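L-fuculose phosphate aldolase (Streptococcus pneumoniae, PDB 4C24) is a zinc-binding member of the class II aldolase and adducin family, with a mixed beta-sheet flanked by helices and four chains in its assembly. Local coordinates at residues Ser77-Met82 against Ala158-Leu163; Leu84-Thr89 against Asp94-Ala99; Leu114-Tyr119 against Glu201-Met206; Ala122-Asp127 against Glu177-Cys182. All coordinates share one frame; numbering follows the deposited sequence.

Contact 1 of 4, residues Ser77-Met82 against Ala158-Leu163. With ZN (zinc ion), chain B; SO4 (sulfate ion), chain E.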
loop_
_atom_site.group_PDB
_atom_site.type_symbol
_atom_site.label_atom_id
_atom_site.label_comp_id
_atom_site.label_asym_id
_atom_site.label_seq_id
_atom_site.Cartn_x
_atom_site.Cartn_y
_atom_site.Cartn_z
ATOM N N SER A 77 13.638 10.449 24.163
ATOM C CA SER A 77 13.795 9.304 23.242
ATOM C C SER A 77 14.997 8.458 23.654
ATOM O O SER A 77 16.046 9.012 23.985
ATOM C CB SER A 77 14.059 9.812 21.845
ATOM O OG SER A 77 14.450 8.742 20.997
ATOM N N SER A 78 14.853 7.132 23.588
ATOM C CA SER A 78 16.001 6.250 23.886
ATOM C C SER A 78 17.163 6.531 22.939
ATOM O O SER A 78 18.307 6.199 23.270
ATOM C CB SER A 78 15.632 4.772 23.781
ATOM O OG SER A 78 15.123 4.462 22.506
ATOM N N GLU A 79 16.897 7.153 21.799
ATOM C CA GLU A 79 17.957 7.415 20.802
ATOM C C GLU A 79 18.579 8.813 20.898
ATOM O O GLU A 79 19.212 9.301 19.959
ATOM C CB GLU A 79 17.444 7.155 19.379
ATOM C CG GLU A 79 16.938 5.740 19.166
ATOM C CD GLU A 79 18.023 4.660 19.193
ATOM O OE1 GLU A 79 19.205 4.910 19.539
ATOM O OE2 GLU A 79 17.626 3.528 18.888
ATOM N N TRP A 80 18.346 9.493 22.035
ATOM C CA TRP A 80 18.790 10.855 22.161
ATOM C C TRP A 80 20.256 11.066 21.888
ATOM O O TRP A 80 20.619 12.074 21.309
ATOM C CB TRP A 80 18.401 11.427 23.540
ATOM C CG TRP A 80 19.148 10.768 24.676
ATOM C CD1 TRP A 80 18.744 9.688 25.417
ATOM C CD2 TRP A 80 20.446 11.133 25.180
ATOM N NE1 TRP A 80 19.724 9.340 26.332
ATOM C CE2 TRP A 80 20.776 10.200 26.210
ATOM C CE3 TRP A 80 21.377 12.119 24.829
ATOM C CZ2 TRP A 80 21.993 10.255 26.913
ATOM C CZ3 TRP A 80 22.579 12.181 25.527
ATOM C CH2 TRP A 80 22.875 11.252 26.565
ATOM N N TYR A 81 21.096 10.073 22.229
ATOM C CA TYR A 81 22.515 10.247 22.009
ATOM C C TYR A 81 22.909 10.024 20.551
ATOM O O TYR A 81 23.806 10.706 20.036
ATOM C CB TYR A 81 23.317 9.410 22.990
ATOM C CG TYR A 81 24.806 9.602 22.876
ATOM C CD1 TYR A 81 25.410 10.855 23.006
ATOM C CD2 TYR A 81 25.619 8.504 22.645
ATOM C CE1 TYR A 81 26.782 11.021 22.915
ATOM C CE2 TYR A 81 26.982 8.655 22.530
ATOM C CZ TYR A 81 27.573 9.892 22.657
ATOM O OH TYR A 81 28.917 10.058 22.549
ATOM N N MET A 82 22.146 9.185 19.854
ATOM C CA MET A 82 22.353 9.062 18.415
ATOM C C MET A 82 22.096 10.390 17.701
ATOM O O MET A 82 22.797 10.771 16.787
ATOM C CB MET A 82 21.509 7.934 17.842
ATOM C CG MET A 82 21.560 7.861 16.339
ATOM S SD MET A 82 20.906 6.319 15.676
ATOM C CE MET A 82 19.192 6.499 16.189
ATOM N N ALA A 158 21.696 -0.868 10.882
ATOM C CA ALA A 158 21.559 -2.287 10.658
ATOM C C ALA A 158 20.441 -2.939 11.487
ATOM O O ALA A 158 20.386 -2.781 12.702
ATOM C CB ALA A 158 22.891 -2.957 10.957
ATOM N N ASN A 159 19.541 -3.662 10.826
ATOM C CA ASN A 159 18.492 -4.417 11.511
ATOM C C ASN A 159 17.574 -3.505 12.309
ATOM O O ASN A 159 17.000 -3.925 13.302
ATOM C CB ASN A 159 19.066 -5.528 12.403
ATOM C CG ASN A 159 19.856 -6.532 11.613
ATOM O OD1 ASN A 159 19.310 -7.458 11.018
ATOM N ND2 ASN A 159 21.124 -6.332 11.589
ATOM N N HIS A 160 17.447 -2.275 11.823
ATOM C CA HIS A 160 16.798 -1.243 12.656
ATOM C C HIS A 160 15.998 -0.236 11.859
ATOM O O HIS A 160 14.763 -0.224 11.953
ATOM C CB HIS A 160 17.859 -0.566 13.512
ATOM C CG HIS A 160 17.308 0.384 14.528
ATOM N ND1 HIS A 160 17.987 0.713 15.675
ATOM C CD2 HIS A 160 16.137 1.080 14.558
ATOM C CE1 HIS A 160 17.258 1.585 16.374
ATOM N NE2 HIS A 160 16.137 1.821 15.711
ATOM N N GLY A 161 16.656 0.607 11.082
ATOM C CA GLY A 161 15.926 1.655 10.368
ATOM C C GLY A 161 16.811 2.664 9.705
ATOM O O GLY A 161 17.863 2.324 9.175
ATOM N N ILE A 162 16.400 3.921 9.724
ATOM C CA ILE A 162 17.088 4.957 9.013
ATOM C C ILE A 162 17.249 6.158 9.935
ATOM O O ILE A 162 16.435 6.367 10.845
ATOM C CB ILE A 162 16.299 5.361 7.740
ATOM C CG1 ILE A 162 17.087 6.295 6.827
ATOM C CG2 ILE A 162 14.955 6.001 8.103
ATOM C CD1 ILE A 162 16.415 6.576 5.502
ATOM N N LEU A 163 18.298 6.916 9.695
ATOM C CA LEU A 163 18.550 8.196 10.319
ATOM C C LEU A 163 18.841 9.195 9.213
ATOM O O LEU A 163 19.638 8.928 8.308
ATOM C CB LEU A 163 19.740 8.118 11.278
ATOM C CG LEU A 163 20.034 9.302 12.208
ATOM C CD1 LEU A 163 19.015 9.274 13.340
ATOM C CD2 LEU A 163 21.444 9.239 12.811
HETATM ZN ZN ZN B . 14.639 3.048 16.211
HETATM S S SO4 E . 11.786 6.149 21.450
HETATM O O1 SO4 E . 12.414 6.031 22.783
HETATM O O2 SO4 E . 12.388 5.109 20.608
HETATM O O3 SO4 E . 10.348 5.928 21.697
HETATM O O4 SO4 E . 12.057 7.469 20.839
HETATM O O HOH W 1 14.859 3.117 18.286
#

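Contact 2 of 4, residues Leu84-Thr89 against Asp94-Ala99. With ZN (zinc ion), chain B.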
loop_
_atom_site.group_PDB
_atom_site.type_symbol
_atom_site.label_atom_id
_atom_site.label_comp_id
_atom_site.label_asym_id
_atom_site.label_seq_id
_atom_site.Cartn_x
_atom_site.Cartn_y
_atom_site.Cartn_z
ATOM N N LEU A 84 22.181 13.512 19.366
ATOM C CA LEU A 84 23.094 14.486 19.933
ATOM C C LEU A 84 24.517 14.409 19.360
ATOM O O LEU A 84 25.127 15.434 19.064
ATOM C CB LEU A 84 23.109 14.362 21.446
ATOM C CG LEU A 84 23.825 15.478 22.204
ATOM C CD1 LEU A 84 23.193 16.856 21.944
ATOM C CD2 LEU A 84 23.900 15.152 23.691
ATOM N N ILE A 85 25.031 13.182 19.165
ATOM C CA ILE A 85 26.399 13.053 18.662
ATOM C C ILE A 85 26.543 13.607 17.237
ATOM O O ILE A 85 27.606 14.098 16.848
ATOM C CB ILE A 85 26.887 11.595 18.765
ATOM C CG1 ILE A 85 28.411 11.552 18.718
ATOM C CG2 ILE A 85 26.224 10.689 17.726
ATOM C CD1 ILE A 85 28.959 10.145 18.872
ATOM N N GLN A 86 25.458 13.564 16.456
ATOM C CA GLN A 86 25.485 14.206 15.166
ATOM C C GLN A 86 25.675 15.701 15.330
ATOM O O GLN A 86 26.491 16.303 14.674
ATOM C CB GLN A 86 24.229 13.900 14.355
ATOM C CG GLN A 86 23.958 12.414 14.146
ATOM C CD GLN A 86 24.808 11.804 13.028
ATOM O OE1 GLN A 86 25.422 12.517 12.229
ATOM N NE2 GLN A 86 24.765 10.480 12.921
ATOM N N TYR A 87 24.877 16.315 16.212
ATOM C CA TYR A 87 25.005 17.741 16.370
ATOM C C TYR A 87 26.367 18.169 16.919
ATOM O O TYR A 87 26.862 19.246 16.599
ATOM C CB TYR A 87 23.909 18.246 17.285
ATOM C CG TYR A 87 22.524 18.027 16.762
ATOM C CD1 TYR A 87 22.179 18.401 15.474
ATOM C CD2 TYR A 87 21.558 17.392 17.558
ATOM C CE1 TYR A 87 20.883 18.225 15.000
ATOM C CE2 TYR A 87 20.256 17.192 17.093
ATOM C CZ TYR A 87 19.914 17.624 15.827
ATOM O OH TYR A 87 18.630 17.435 15.358
ATOM N N GLN A 88 26.969 17.309 17.743
ATOM C CA GLN A 88 28.298 17.527 18.301
ATOM C C GLN A 88 29.391 17.477 17.259
ATOM O O GLN A 88 30.434 18.066 17.467
ATOM C CB GLN A 88 28.618 16.450 19.330
ATOM C CG GLN A 88 27.833 16.564 20.625
ATOM C CD GLN A 88 28.049 15.384 21.542
ATOM O OE1 GLN A 88 28.699 14.407 21.155
ATOM N NE2 GLN A 88 27.518 15.452 22.751
ATOM N N THR A 89 29.162 16.751 16.165
ATOM C CA THR A 89 30.259 16.444 15.237
ATOM C C THR A 89 30.073 17.046 13.844
ATOM O O THR A 89 30.996 17.006 13.016
ATOM C CB THR A 89 30.463 14.906 15.108
ATOM O OG1 THR A 89 29.260 14.293 14.643
ATOM C CG2 THR A 89 30.863 14.280 16.437
ATOM N N ASP A 94 20.956 20.510 11.450
ATOM C CA ASP A 94 20.247 21.138 12.579
ATOM C C ASP A 94 18.925 20.448 12.928
ATOM O O ASP A 94 18.193 20.883 13.834
ATOM C CB ASP A 94 20.003 22.637 12.335
ATOM C CG ASP A 94 21.282 23.475 12.362
ATOM O OD1 ASP A 94 22.337 22.982 12.804
ATOM O OD2 ASP A 94 21.233 24.656 11.955
ATOM N N ALA A 95 18.577 19.396 12.195
ATOM C CA ALA A 95 17.371 18.649 12.487
ATOM C C ALA A 95 17.587 17.224 12.040
ATOM O O ALA A 95 18.212 17.009 10.999
ATOM C CB ALA A 95 16.175 19.247 11.772
ATOM N N ILE A 96 17.053 16.279 12.806
ATOM C CA ILE A 96 17.278 14.854 12.550
ATOM C C ILE A 96 15.990 14.092 12.737
ATOM O O ILE A 96 15.219 14.336 13.705
ATOM C CB ILE A 96 18.339 14.298 13.515
ATOM C CG1 ILE A 96 19.667 14.964 13.210
ATOM C CG2 ILE A 96 18.488 12.772 13.387
ATOM C CD1 ILE A 96 20.787 14.671 14.194
ATOM N N ILE A 97 15.742 13.139 11.841
ATOM C CA ILE A 97 14.630 12.246 11.993
ATOM C C ILE A 97 15.133 10.833 11.943
ATOM O O ILE A 97 15.943 10.499 11.041
ATOM C CB ILE A 97 13.575 12.455 10.887
ATOM C CG1 ILE A 97 12.987 13.890 10.986
ATOM C CG2 ILE A 97 12.494 11.383 10.981
ATOM C CD1 ILE A 97 12.004 14.221 9.881
ATOM N N HIS A 98 14.704 10.029 12.910
ATOM C CA HIS A 98 14.940 8.575 12.884
ATOM C C HIS A 98 13.600 7.878 12.724
ATOM O O HIS A 98 12.599 8.202 13.410
ATOM C CB HIS A 98 15.654 8.132 14.149
ATOM C CG HIS A 98 15.601 6.652 14.407
ATOM N ND1 HIS A 98 16.220 5.734 13.583
ATOM C CD2 HIS A 98 15.006 5.933 15.391
ATOM C CE1 HIS A 98 16.000 4.517 14.048
ATOM N NE2 HIS A 98 15.285 4.604 15.159
ATOM N N ALA A 99 13.546 6.918 11.806
ATOM C CA ALA A 99 12.322 6.224 11.534
ATOM C C ALA A 99 12.574 4.769 11.221
ATOM O O ALA A 99 13.671 4.439 10.784
ATOM C CB ALA A 99 11.583 6.884 10.380
HETATM ZN ZN ZN B . 14.639 3.048 16.211
HETATM O O HOH W 1 14.859 3.117 18.286
#

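Contact 3 of 4, residues Leu114-Tyr119 against Glu201-Met206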
loop_
_atom_site.group_PDB
_atom_site.type_symbol
_atom_site.label_atom_id
_atom_site.label_comp_id
_atom_site.label_asym_id
_atom_site.label_seq_id
_atom_site.Cartn_x
_atom_site.Cartn_y
_atom_site.Cartn_z
ATOM N N LEU A 114 22.504 1.505 -0.095
ATOM C CA LEU A 114 21.642 1.960 -1.170
ATOM C C LEU A 114 22.410 2.796 -2.183
ATOM O O LEU A 114 22.874 3.889 -1.856
ATOM C CB LEU A 114 20.515 2.820 -0.565
ATOM C CG LEU A 114 19.552 3.527 -1.519
ATOM C CD1 LEU A 114 18.818 2.572 -2.440
ATOM C CD2 LEU A 114 18.544 4.311 -0.692
ATOM N N PRO A 115 22.536 2.292 -3.429
ATOM C CA PRO A 115 23.240 3.041 -4.450
ATOM C C PRO A 115 22.328 3.925 -5.282
ATOM O O PRO A 115 21.115 3.928 -5.056
ATOM C CB PRO A 115 23.825 1.930 -5.340
ATOM C CG PRO A 115 22.784 0.870 -5.270
ATOM C CD PRO A 115 22.066 0.993 -3.933
ATOM N N ALA A 116 22.914 4.647 -6.238
ATOM C CA ALA A 116 22.205 5.598 -7.092
ATOM C C ALA A 116 21.468 4.955 -8.266
ATOM O O ALA A 116 21.696 5.331 -9.430
ATOM C CB ALA A 116 23.167 6.651 -7.596
ATOM N N SER A 117 20.556 4.031 -7.976
ATOM C CA SER A 117 19.674 3.513 -9.020
ATOM C C SER A 117 18.638 4.550 -9.433
ATOM O O SER A 117 18.130 4.494 -10.527
ATOM C CB SER A 117 19.005 2.189 -8.620
ATOM O OG SER A 117 18.536 2.208 -7.276
ATOM N N HIS A 118 18.317 5.472 -8.516
ATOM C CA HIS A 118 17.499 6.625 -8.850
ATOM C C HIS A 118 18.251 7.879 -8.490
ATOM O O HIS A 118 18.876 7.942 -7.415
ATOM C CB HIS A 118 16.185 6.581 -8.086
ATOM C CG HIS A 118 15.166 7.518 -8.639
ATOM N ND1 HIS A 118 15.195 8.873 -8.384
ATOM C CD2 HIS A 118 14.125 7.307 -9.481
ATOM C CE1 HIS A 118 14.194 9.453 -9.032
ATOM N NE2 HIS A 118 13.535 8.528 -9.711
ATOM N N TYR A 119 18.199 8.885 -9.363
ATOM C CA TYR A 119 18.983 10.107 -9.148
ATOM C C TYR A 119 18.614 10.904 -7.887
ATOM O O TYR A 119 19.434 11.657 -7.377
ATOM C CB TYR A 119 18.964 11.014 -10.371
ATOM C CG TYR A 119 17.747 11.877 -10.501
ATOM C CD1 TYR A 119 17.726 13.122 -9.899
ATOM C CD2 TYR A 119 16.623 11.451 -11.211
ATOM C CE1 TYR A 119 16.619 13.937 -9.993
ATOM C CE2 TYR A 119 15.499 12.276 -11.301
ATOM C CZ TYR A 119 15.525 13.519 -10.694
ATOM O OH TYR A 119 14.413 14.327 -10.777
ATOM N N GLU A 201 30.390 10.235 -11.212
ATOM C CA GLU A 201 30.516 11.539 -11.888
ATOM C C GLU A 201 29.142 12.184 -12.063
ATOM O O GLU A 201 28.976 13.388 -11.849
ATOM C CB GLU A 201 31.192 11.392 -13.251
ATOM C CG GLU A 201 31.376 12.725 -13.967
ATOM C CD GLU A 201 32.411 12.697 -15.081
ATOM O OE1 GLU A 201 33.034 11.637 -15.318
ATOM O OE2 GLU A 201 32.606 13.752 -15.723
ATOM N N GLU A 202 28.165 11.376 -12.459
ATOM C CA GLU A 202 26.804 11.877 -12.647
ATOM C C GLU A 202 26.240 12.274 -11.296
ATOM O O GLU A 202 25.564 13.310 -11.195
ATOM C CB GLU A 202 25.924 10.833 -13.335
ATOM C CG GLU A 202 24.478 11.272 -13.564
ATOM C CD GLU A 202 24.309 12.370 -14.602
ATOM O OE1 GLU A 202 25.311 12.803 -15.222
ATOM O OE2 GLU A 202 23.146 12.791 -14.805
ATOM N N MET A 203 26.523 11.486 -10.260
ATOM C CA MET A 203 26.045 11.845 -8.914
ATOM C C MET A 203 26.725 13.097 -8.352
ATOM O O MET A 203 26.095 13.868 -7.622
ATOM C CB MET A 203 26.094 10.658 -7.955
ATOM C CG MET A 203 25.168 9.525 -8.385
ATOM S SD MET A 203 23.479 10.045 -8.821
ATOM C CE MET A 203 22.893 10.591 -7.225
ATOM N N GLU A 204 27.996 13.308 -8.699
ATOM C CA GLU A 204 28.714 14.534 -8.319
ATOM C C GLU A 204 28.021 15.736 -8.962
ATOM O O GLU A 204 27.816 16.780 -8.317
ATOM C CB GLU A 204 30.167 14.457 -8.785
ATOM N N LEU A 205 27.626 15.570 -10.226
ATOM C CA LEU A 205 26.865 16.593 -10.945
ATOM C C LEU A 205 25.519 16.818 -10.269
ATOM O O LEU A 205 25.093 17.957 -10.094
ATOM C CB LEU A 205 26.705 16.193 -12.420
ATOM C CG LEU A 205 25.849 16.991 -13.402
ATOM C CD1 LEU A 205 26.091 18.494 -13.336
ATOM C CD2 LEU A 205 26.121 16.473 -14.803
ATOM N N MET A 206 24.872 15.733 -9.864
ATOM C CA MET A 206 23.585 15.810 -9.208
ATOM C C MET A 206 23.666 16.626 -7.918
ATOM O O MET A 206 22.777 17.451 -7.644
ATOM C CB MET A 206 23.072 14.398 -8.918
ATOM C CG MET A 206 21.557 14.249 -9.090
ATOM S SD MET A 206 21.010 14.578 -10.780
ATOM C CE MET A 206 21.836 13.231 -11.641
#

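Contact 4 of 4, residues Ala122-Asp127 against Glu177-Cys182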
loop_
_atom_site.group_PDB
_atom_site.type_symbol
_atom_site.label_atom_id
_atom_site.label_comp_id
_atom_site.label_asym_id
_atom_site.label_seq_id
_atom_site.Cartn_x
_atom_site.Cartn_y
_atom_site.Cartn_z
ATOM N N ALA A 122 20.516 11.774 -4.424
ATOM C CA ALA A 122 21.409 12.922 -4.208
ATOM C C ALA A 122 20.968 13.893 -3.102
ATOM O O ALA A 122 21.776 14.673 -2.615
ATOM C CB ALA A 122 21.646 13.671 -5.499
ATOM N N VAL A 123 19.716 13.806 -2.671
ATOM C CA VAL A 123 19.348 14.552 -1.458
ATOM C C VAL A 123 20.140 14.096 -0.225
ATOM O O VAL A 123 20.330 14.854 0.713
ATOM C CB VAL A 123 17.836 14.521 -1.160
ATOM C CG1 VAL A 123 17.057 15.129 -2.315
ATOM C CG2 VAL A 123 17.360 13.113 -0.799
ATOM N N ALA A 124 20.610 12.843 -0.226
ATOM C CA ALA A 124 21.408 12.338 0.860
ATOM C C ALA A 124 22.893 12.192 0.511
ATOM O O ALA A 124 23.735 12.374 1.371
ATOM C CB ALA A 124 20.835 11.023 1.337
ATOM N N GLY A 125 23.197 11.882 -0.746
ATOM C CA GLY A 125 24.585 11.673 -1.200
ATOM C C GLY A 125 24.598 10.740 -2.392
ATOM O O GLY A 125 23.556 10.432 -2.949
ATOM N N LYS A 126 25.776 10.290 -2.816
ATOM C CA LYS A 126 25.796 9.370 -3.984
ATOM C C LYS A 126 25.245 7.991 -3.651
ATOM O O LYS A 126 24.842 7.235 -4.543
ATOM C CB LYS A 126 27.194 9.272 -4.611
ATOM C CG LYS A 126 28.219 8.578 -3.738
ATOM C CD LYS A 126 29.525 8.335 -4.482
ATOM C CE LYS A 126 30.432 7.503 -3.601
ATOM N NZ LYS A 126 31.787 7.392 -4.247
ATOM N N ASP A 127 25.285 7.657 -2.369
ATOM C CA ASP A 127 24.728 6.422 -1.848
ATOM C C ASP A 127 24.425 6.628 -0.386
ATOM O O ASP A 127 24.788 7.663 0.188
ATOM C CB ASP A 127 25.687 5.213 -2.061
ATOM C CG ASP A 127 27.076 5.439 -1.494
ATOM O OD1 ASP A 127 27.248 6.228 -0.541
ATOM O OD2 ASP A 127 28.040 4.806 -2.006
ATOM N N GLU A 177 11.658 10.708 3.284
ATOM C CA GLU A 177 10.732 10.308 2.262
ATOM C C GLU A 177 11.421 9.858 0.991
ATOM O O GLU A 177 11.043 8.832 0.421
ATOM C CB GLU A 177 9.798 11.475 1.960
ATOM C CG GLU A 177 8.624 11.152 1.075
ATOM C CD GLU A 177 7.688 12.331 1.012
ATOM O OE1 GLU A 177 8.027 13.304 0.316
ATOM O OE2 GLU A 177 6.644 12.274 1.682
ATOM N N GLU A 178 12.405 10.631 0.545
ATOM C CA GLU A 178 13.095 10.345 -0.700
ATOM C C GLU A 178 13.990 9.122 -0.580
ATOM O O GLU A 178 14.034 8.296 -1.497
ATOM C CB GLU A 178 13.905 11.545 -1.160
ATOM C CG GLU A 178 14.078 11.583 -2.661
ATOM C CD GLU A 178 12.748 11.560 -3.402
ATOM O OE1 GLU A 178 11.750 12.140 -2.917
ATOM O OE2 GLU A 178 12.701 10.954 -4.480
ATOM N N VAL A 179 14.699 8.999 0.531
ATOM C CA VAL A 179 15.534 7.790 0.731
ATOM C C VAL A 179 14.653 6.546 0.817
ATOM O O VAL A 179 14.978 5.504 0.246
ATOM C CB VAL A 179 16.450 7.902 1.952
ATOM C CG1 VAL A 179 17.156 6.569 2.220
ATOM C CG2 VAL A 179 17.452 9.028 1.732
ATOM N N GLU A 180 13.507 6.625 1.486
ATOM C CA GLU A 180 12.616 5.474 1.518
ATOM C C GLU A 180 12.133 5.134 0.083
ATOM O O GLU A 180 12.093 3.938 -0.299
ATOM C CB GLU A 180 11.443 5.733 2.486
ATOM C CG GLU A 180 10.349 4.650 2.460
ATOM C CD GLU A 180 10.822 3.201 2.694
ATOM O OE1 GLU A 180 11.817 3.018 3.396
ATOM O OE2 GLU A 180 10.116 2.258 2.274
ATOM N N TYR A 181 11.825 6.148 -0.727
ATOM C CA TYR A 181 11.373 5.922 -2.081
ATOM C C TYR A 181 12.485 5.246 -2.886
ATOM O O TYR A 181 12.214 4.280 -3.596
ATOM C CB TYR A 181 10.960 7.253 -2.710
ATOM C CG TYR A 181 10.674 7.193 -4.182
ATOM C CD1 TYR A 181 9.447 6.764 -4.647
ATOM C CD2 TYR A 181 11.641 7.593 -5.118
ATOM C CE1 TYR A 181 9.172 6.705 -6.007
ATOM C CE2 TYR A 181 11.391 7.538 -6.478
ATOM C CZ TYR A 181 10.153 7.106 -6.927
ATOM O OH TYR A 181 9.901 7.048 -8.277
ATOM N N CYS A 182 13.687 5.779 -2.770
ATOM C CA CYS A 182 14.832 5.229 -3.513
ATOM C C CYS A 182 15.086 3.808 -3.057
ATOM O O CYS A 182 15.407 2.940 -3.906
ATOM C CB CYS A 182 16.081 6.081 -3.334
ATOM S SG CYS A 182 15.991 7.627 -4.246
#

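Contact 1 of 4, residues Ser77-Met82 against Ala158-Leu163
The backbones stay well apart, M82 and L163 forming the closest pair with their CA atoms 9.0 Å from each other, and side chains bridge the interval. E79, at the N-cap position of helix 80-89, and H160 reach toward one another. The carboxylate oxygen OE2 of E79 lies in the plane of the imidazole at its edge, 3.2 Å from CE1 of H160, while the two planes are turned 45° against each other. The same oxygen accepts a hydrogen bond from a zinc-bound water, at 2.9 Å from the water to OE2 of E79. The centre is the three-histidine zinc site of this aldolase family: NE2 of H160 binds the ion at 2.0 Å, H98 and H100 add two further ligands, and E79 stands in the second shell. Before the helix, OG of S77 accepts from the backbone N of E79 in an ST turn and donates to O4 of a sulfate. The backbone N of S78 donates to sulfate O1 almost in line (177°). With CG anti to the backbone N (chi1 173°), M82 reaches L163, and the two run alongside one another, oppositely directed, CG of M82 resting 3.8 Å from CD2 of L163.

Contact 2 of 4, residues Leu84-Thr89 against Asp94-Ala99
Y87 and I96 form the dense part of this contact, where helix 84-89 lies against strand 95-99 with their axes 9.5 Å apart and running roughly antiparallel, at 149°. The methyl CD1 of I96 sits over one face of the Y87 ring, offset toward the rim and 3.8 Å from the ring centroid, in a CH-pi contact. With CG1 of I96 anti to its carbonyl carbon (chi1 -65°) and the chain extended beyond it, this methyl also reaches the helix one residue earlier, 3.5 Å from CB of Q86. The Q86 and I96 side chains cross there at about a right angle. The ring of F36 stacks with that of Y87.

The solvent side is the end of the helix, where T89 is exposed, and the partly exposed side chain of D94, which is directed away from the helix, with OD1 in a salt bridge to R38. The D94 backbone is still close, its C 3.6 Å from CE1 of Y87. D94 and A95 form a classic beta bulge opposite A166. Beyond I96 the strand leaves the helix behind, and H98 binds zinc through NE2 while its ND1 is hydrogen-bonded to O of I162. The phenol OH of Y87 lies 3.2 Å from the backbone N of I96, but the angle is too poor for a hydrogen bond. No hydrogen bond joins helix and strand: cohesion is apolar, and the hydroxyl of Y87 and the carboxylate of D94 find their partners in S34 and R38.

Contact 3 of 4, residues Leu114-Tyr119 against Glu201-Met206
Y119 and M206 set their side chains across each other at about a right angle, and the sulfur of M206 approaches the tyrosine ring obliquely. SD of M206 is 4.8 Å from the centroid of the Y119 ring and 58° off its normal, a Met-aromatic contact. The methyl CE of M206 reaches back to CB of Y119, at 3.8 Å. The first torsion of Y119 (chi1 81°) places CG between the backbone N and the carbonyl carbon, which brings CD1 of the ring up to the M206 sulfur. M203, one helical turn earlier, is bent at both chi2 and chi3, and folds back against the loop: its CG lies 3.6 Å from CB of A116, and its CE is 3.6 Å from the backbone O of Y119. A116, the centre of an inverse gamma turn, directs its methyl toward the helix. The contact is buried and apolar, with no hydrogen bond between loop and helix 200-210. Beyond it, the Y119 ring meets H160 of the third subunit edge-to-face. The Y119 side chain comes within about 4 Å of a zinc ion, probably the one held by the histidines of that neighbouring subunit, consistent with the metal site at the subunit interface in the fuculose-phosphate aldolase family.

Contact 4 of 4, residues Ala122-Asp127 against Glu177-Cys182
E178 meets V123 where helix 169-192 passes the loop leading to strand 130-131, their CA atoms 7.6 Å apart. The aliphatic base of the glutamate does the touching: CB of E178 is 3.8 Å from CG2 of V123, and CG of E178 follows at 4.1 Å from the same methyl. The two side chains cross at about a right angle. In the conformer described, a bend at chi2 (56°) turns the carboxylate of E178 away from the loop.

V179 comes next and meets A124, CG2 of V179 lying 3.9 Å from CB of A124. Its two branches divide the work: CG1, anti to the backbone N (chi1 173°), extends to I162 on strand 161-166, whereas CG2 turns to the loop. I121 and A154 also pack on this valine, which therefore stands where helix, loop and sheet converge, in the helix-on-sheet layer of the AraD-like fold. E180 turns to the start of helix 103-110, where its carboxylate accepts from the backbone N of Y103 and of A104. Y181 sets its ring edge-to-face with H118, and its hydroxyl is hydrogen-bonded to O of T101 of the third subunit. One turn on from E178, C182 continues the helix, its backbone N bonded to O of E178 at 2.8 Å. On the loop side, past A124, the chain is tied down by two salt bridges, K126 to D200 and D127 to R152.

From the N terminus, residues 77-82 open contact 1, and contact 2 follows at once, closing the short turn between helix 80-89 and strand 95-99; it is nested inside the long loop of contact 1. Residues 114-119 and then 122-127 open contacts 3 and 4 before residues 158-163 close contact 1, so contact 1 crosses both. Of the remaining two, contact 4 closes first, on helix 169-192, and is nested within contact 3, which closes on helix 200-210. Contacts 1 and 2 share helix 80-89, neighbouring sheet strands and the zinc site. Contacts 3 and 4 hold the loop after helix 103-110 to the two C-terminal helices, beside the third subunit.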